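Long-range contact in alpha-1,3-glucanase (PDB 6K0P), which probably hydrolyses alpha-1,3-glucan, as a family 87 glycoside hydrolase, here as an engineered catalytic domain bound to nigerose: residues A535-V546 / N562-W573. The protein carries 1 engineered substitution. Residues are numbered along the deposited sequence; the frame is centred on the assembly and turned at random. Where two conformers were deposited one is given.
Sequences AYGGASFTNVKV and NFTVTRVSGNNW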
loop_
_atom_site.group_PDB
_atom_site.type_symbol
_atom_site.label_atom_id
_atom_site.label_comp_id
_atom_site.label_asym_id
_atom_site.label_seq_id
_atom_site.Cartn_x
_atom_site.Cartn_y
_atom_site.Cartn_z
ATOM N N ALA A 535 8.184 -26.724 -10.804
ATOM C CA ALA A 535 8.238 -25.608 -11.738
ATOM C C ALA A 535 8.845 -26.035 -13.069
ATOM O O ALA A 535 9.667 -26.956 -13.134
ATOM C CB ALA A 535 9.061 -24.461 -11.153
ATOM N N TYR A 536 8.444 -25.335 -14.132
ATOM C CA TYR A 536 8.854 -25.644 -15.498
ATOM C C TYR A 536 9.597 -24.465 -16.106
ATOM O O TYR A 536 9.112 -23.327 -16.060
ATOM C CB TYR A 536 7.641 -25.981 -16.369
ATOM C CG TYR A 536 7.202 -27.418 -16.213
ATOM C CD1 TYR A 536 6.627 -27.868 -15.023
ATOM C CD2 TYR A 536 7.377 -28.328 -17.247
ATOM C CE1 TYR A 536 6.238 -29.193 -14.878
ATOM C CE2 TYR A 536 6.998 -29.653 -17.103
ATOM C CZ TYR A 536 6.431 -30.074 -15.922
ATOM O OH TYR A 536 6.049 -31.394 -15.800
ATOM N N GLY A 537 10.754 -24.746 -16.700
ATOM C CA GLY A 537 11.534 -23.739 -17.394
ATOM C C GLY A 537 12.856 -23.515 -16.695
ATOM O O GLY A 537 13.662 -24.440 -16.568
ATOM N N GLY A 538 13.098 -22.305 -16.223
ATOM C CA GLY A 538 14.310 -22.062 -15.465
ATOM C C GLY A 538 14.453 -20.590 -15.150
ATOM O O GLY A 538 13.612 -19.762 -15.520
ATOM N N ALA A 539 15.539 -20.279 -14.444
ATOM C CA ALA A 539 15.870 -18.898 -14.124
ATOM C C ALA A 539 17.375 -18.776 -13.968
ATOM O O ALA A 539 18.042 -19.725 -13.546
ATOM C CB ALA A 539 15.177 -18.425 -12.835
ATOM N N SER A 540 17.898 -17.601 -14.304
ATOM C CA SER A 540 19.318 -17.302 -14.180
ATOM C C SER A 540 19.557 -16.400 -12.980
ATOM O O SER A 540 18.736 -15.530 -12.668
ATOM C CB SER A 540 19.829 -16.604 -15.439
ATOM O OG SER A 540 19.649 -17.425 -16.578
ATOM N N PHE A 541 20.694 -16.608 -12.318
ATOM C CA PHE A 541 21.061 -15.885 -11.106
ATOM C C PHE A 541 22.481 -15.366 -11.254
ATOM O O PHE A 541 23.407 -16.146 -11.490
ATOM C CB PHE A 541 20.949 -16.794 -9.879
ATOM C CG PHE A 541 19.570 -17.354 -9.681
ATOM C CD1 PHE A 541 19.133 -18.441 -10.425
ATOM C CD2 PHE A 541 18.689 -16.764 -8.783
ATOM C CE1 PHE A 541 17.856 -18.950 -10.267
ATOM C CE2 PHE A 541 17.413 -17.266 -8.612
ATOM C CZ PHE A 541 16.986 -18.358 -9.357
ATOM N N THR A 542 22.646 -14.054 -11.123
ATOM C CA THR A 542 23.951 -13.408 -11.167
ATOM C C THR A 542 24.075 -12.554 -9.916
ATOM O O THR A 542 23.224 -11.694 -9.670
ATOM C CB THR A 542 24.061 -12.520 -12.406
ATOM O OG1 THR A 542 23.767 -13.290 -13.576
ATOM C CG2 THR A 542 25.463 -11.925 -12.522
ATOM N N ASN A 543 25.125 -12.783 -9.133
ATOM C CA ASN A 543 25.389 -11.973 -7.944
ATOM C C ASN A 543 24.201 -11.992 -6.982
ATOM O O ASN A 543 23.760 -10.954 -6.479
ATOM C CB ASN A 543 25.790 -10.543 -8.314
ATOM C CG ASN A 543 26.435 -9.809 -7.160
ATOM O OD1 ASN A 543 27.064 -10.423 -6.298
ATOM N ND2 ASN A 543 26.272 -8.491 -7.126
ATOM N N VAL A 544 23.679 -13.188 -6.728
ATOM C CA VAL A 544 22.592 -13.382 -5.774
ATOM C C VAL A 544 23.198 -14.010 -4.524
ATOM O O VAL A 544 23.707 -15.137 -4.561
ATOM C CB VAL A 544 21.457 -14.231 -6.362
ATOM C CG1 VAL A 544 20.379 -14.482 -5.305
ATOM C CG2 VAL A 544 20.849 -13.533 -7.589
ATOM N N LYS A 545 23.169 -13.268 -3.418
ATOM C CA LYS A 545 23.723 -13.721 -2.149
ATOM C C LYS A 545 22.588 -14.118 -1.214
ATOM O O LYS A 545 21.620 -13.366 -1.049
ATOM C CB LYS A 545 24.554 -12.610 -1.502
ATOM C CG LYS A 545 25.800 -12.196 -2.296
ATOM C CD LYS A 545 26.688 -13.406 -2.599
ATOM C CE LYS A 545 28.116 -12.990 -2.940
ATOM N NZ LYS A 545 28.207 -12.250 -4.224
ATOM N N VAL A 546 22.702 -15.298 -0.609
ATOM C CA VAL A 546 21.794 -15.733 0.446
ATOM C C VAL A 546 22.593 -15.785 1.739
ATOM O O VAL A 546 23.582 -16.525 1.832
ATOM C CB VAL A 546 21.163 -17.095 0.130
ATOM C CG1 VAL A 546 20.310 -17.566 1.301
ATOM C CG2 VAL A 546 20.331 -17.019 -1.143
ATOM N N ASN A 562 12.170 -30.368 -14.214
ATOM C CA ASN A 562 11.779 -29.599 -15.388
ATOM C C ASN A 562 12.235 -28.146 -15.314
ATOM O O ASN A 562 11.871 -27.351 -16.190
ATOM C CB ASN A 562 10.256 -29.636 -15.562
ATOM C CG ASN A 562 9.667 -31.003 -15.278
ATOM O OD1 ASN A 562 9.191 -31.280 -14.167
ATOM N ND2 ASN A 562 9.687 -31.871 -16.287
ATOM N N PHE A 563 13.002 -27.782 -14.286
ATOM C CA PHE A 563 13.406 -26.405 -14.028
ATOM C C PHE A 563 14.918 -26.361 -13.890
ATOM O O PHE A 563 15.491 -27.133 -13.113
ATOM C CB PHE A 563 12.770 -25.895 -12.725
ATOM C CG PHE A 563 12.910 -24.401 -12.521
ATOM C CD1 PHE A 563 11.938 -23.547 -13.003
ATOM C CD2 PHE A 563 14.002 -23.857 -11.848
ATOM C CE1 PHE A 563 12.038 -22.171 -12.816
ATOM C CE2 PHE A 563 14.102 -22.472 -11.662
ATOM C CZ PHE A 563 13.114 -21.641 -12.152
ATOM N N THR A 564 15.565 -25.465 -14.632
ATOM C CA THR A 564 17.018 -25.331 -14.595
ATOM C C THR A 564 17.405 -24.036 -13.893
ATOM O O THR A 564 17.075 -22.942 -14.364
ATOM C CB THR A 564 17.611 -25.366 -16.003
ATOM O OG1 THR A 564 17.352 -26.647 -16.591
ATOM C CG2 THR A 564 19.112 -25.119 -15.944
ATOM N N VAL A 565 18.102 -24.164 -12.771
ATOM C CA VAL A 565 18.727 -23.033 -12.096
ATOM C C VAL A 565 20.074 -22.802 -12.762
ATOM O O VAL A 565 20.910 -23.712 -12.815
ATOM C CB VAL A 565 18.917 -23.330 -10.599
ATOM C CG1 VAL A 565 19.631 -22.171 -9.897
ATOM C CG2 VAL A 565 17.588 -23.639 -9.930
ATOM N N THR A 566 20.290 -21.604 -13.285
ATOM C CA THR A 566 21.569 -21.235 -13.896
ATOM C C THR A 566 22.300 -20.275 -12.966
ATOM O O THR A 566 21.853 -19.143 -12.760
ATOM C CB THR A 566 21.364 -20.609 -15.272
ATOM O OG1 THR A 566 20.757 -21.573 -16.142
ATOM C CG2 THR A 566 22.704 -20.170 -15.867
ATOM N N ARG A 567 23.432 -20.721 -12.423
ATOM C CA ARG A 567 24.282 -19.880 -11.581
ATOM C C ARG A 567 25.329 -19.256 -12.495
ATOM O O ARG A 567 26.368 -19.853 -12.783
ATOM C CB ARG A 567 24.935 -20.716 -10.489
ATOM C CG ARG A 567 23.968 -21.295 -9.456
ATOM C CD ARG A 567 24.655 -22.416 -8.695
ATOM N NE ARG A 567 23.893 -22.922 -7.555
ATOM C CZ ARG A 567 22.900 -23.803 -7.646
ATOM N NH1 ARG A 567 22.513 -24.274 -8.827
ATOM N NH2 ARG A 567 22.277 -24.210 -6.551
ATOM N N VAL A 568 25.053 -18.043 -12.970
ATOM C CA VAL A 568 25.955 -17.398 -13.922
ATOM C C VAL A 568 27.295 -17.089 -13.263
ATOM O O VAL A 568 28.354 -17.534 -13.725
ATOM C CB VAL A 568 25.299 -16.143 -14.526
ATOM C CG1 VAL A 568 26.243 -15.489 -15.523
ATOM C CG2 VAL A 568 23.977 -16.508 -15.198
ATOM N N SER A 569 27.264 -16.336 -12.169
ATOM C CA SER A 569 28.451 -15.940 -11.427
ATOM C C SER A 569 27.992 -15.258 -10.148
ATOM O O SER A 569 26.849 -14.796 -10.048
ATOM C CB SER A 569 29.319 -14.969 -12.231
ATOM O OG SER A 569 28.626 -13.756 -12.488
ATOM N N GLY A 570 28.894 -15.208 -9.170
ATOM C CA GLY A 570 28.690 -14.386 -7.991
ATOM C C GLY A 570 27.667 -14.884 -6.995
ATOM O O GLY A 570 27.238 -14.108 -6.137
ATOM N N ASN A 571 27.260 -16.147 -7.068
ATOM C CA ASN A 571 26.280 -16.697 -6.139
ATOM C C ASN A 571 26.984 -17.501 -5.054
ATOM O O ASN A 571 27.921 -18.255 -5.337
ATOM C CB ASN A 571 25.267 -17.584 -6.873
ATOM C CG ASN A 571 24.623 -16.879 -8.062
ATOM O OD1 ASN A 571 23.894 -15.901 -7.897
ATOM N ND2 ASN A 571 24.890 -17.376 -9.268
ATOM N N ASN A 572 26.534 -17.346 -3.809
ATOM C CA ASN A 572 27.114 -18.092 -2.690
ATOM C C ASN A 572 26.269 -19.301 -2.295
ATOM O O ASN A 572 26.165 -19.662 -1.113
ATOM C CB ASN A 572 27.395 -17.176 -1.499
ATOM C CG ASN A 572 26.134 -16.725 -0.793
ATOM O OD1 ASN A 572 25.063 -16.690 -1.393
ATOM N ND2 ASN A 572 26.252 -16.392 0.493
ATOM N N TRP A 573 25.666 -19.956 -3.287
ATOM C CA TRP A 573 24.788 -21.098 -3.064
ATOM C C TRP A 573 24.678 -21.896 -4.364
ATOM O O TRP A 573 24.013 -22.939 -4.395
ATOM C CB TRP A 573 23.397 -20.619 -2.631
ATOM C CG TRP A 573 22.873 -19.609 -3.589
ATOM C CD1 TRP A 573 23.091 -18.261 -3.560
ATOM C CD2 TRP A 573 22.097 -19.866 -4.765
ATOM N NE1 TRP A 573 22.483 -17.661 -4.641
ATOM C CE2 TRP A 573 21.869 -18.626 -5.394
ATOM C CE3 TRP A 573 21.566 -21.024 -5.345
ATOM C CZ2 TRP A 573 21.143 -18.511 -6.577
ATOM C CZ3 TRP A 573 20.834 -20.904 -6.523
ATOM C CH2 TRP A 573 20.639 -19.658 -7.126
HETATM O O HOH W 1 10.299 -29.566 -12.285
HETATM O O HOH W 2 7.419 -33.096 -13.276
HETATM O O HOH W 3 24.146 -19.193 1.208
#
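Phe-541 meets Trp-573, the C-terminal residue, in a T-shaped stack: the six-membered ring of the indole turns its edge to the phenyl face, the planes at 88°, with Trp-573 CH2 3.6 Å from Phe-541 CG. With chi1 at 52°, the indole is tucked back over its own backbone, where Trp-573 NE1 donates to Val-544 O (2.8 Å), reaching it from above the carbonyl plane. Val-565 CG1 packs against CE1 of Phe-541, and Ile-522 of strand 520-524 touches both aromatic side chains. Further along the same face, Gly-538 CA lies 3.5 Å from the centroid of the Phe-563 ring, over its face, a CH-pi contact, while CD1 of Phe-563 meets the methyl of Ala-535. Phe-541 and Phe-563 point into the interior of a right-handed parallel beta-helix, the fold of the pectate lyase-like clan; strands 537-541 and 563-569 run parallel on successive coils at its C-terminal end. Where segment 535-546 turns a corner at Thr-542 and Asn-543, the side-chain amide of Asn-571 bonds to the backbone on either side: Asn-571 ND2 donates to Phe-541 O (2.9 Å), which also accepts from Val-568 N, and Asn-571 OD1 takes the N-H of Val-544 (3.0 Å from its N). At the other end the amide of Asn-562 stacks almost flat, 7° from parallel, on the ring of Tyr-536, its CB over the centre and its CG 3.4 Å from Tyr-536 CZ. A serine in place of Tyr-536 would probably strip this cover from Asn-562 and let its amide turn more freely. A water bridges Ala-535 O to both N and OD1 of Asn-562.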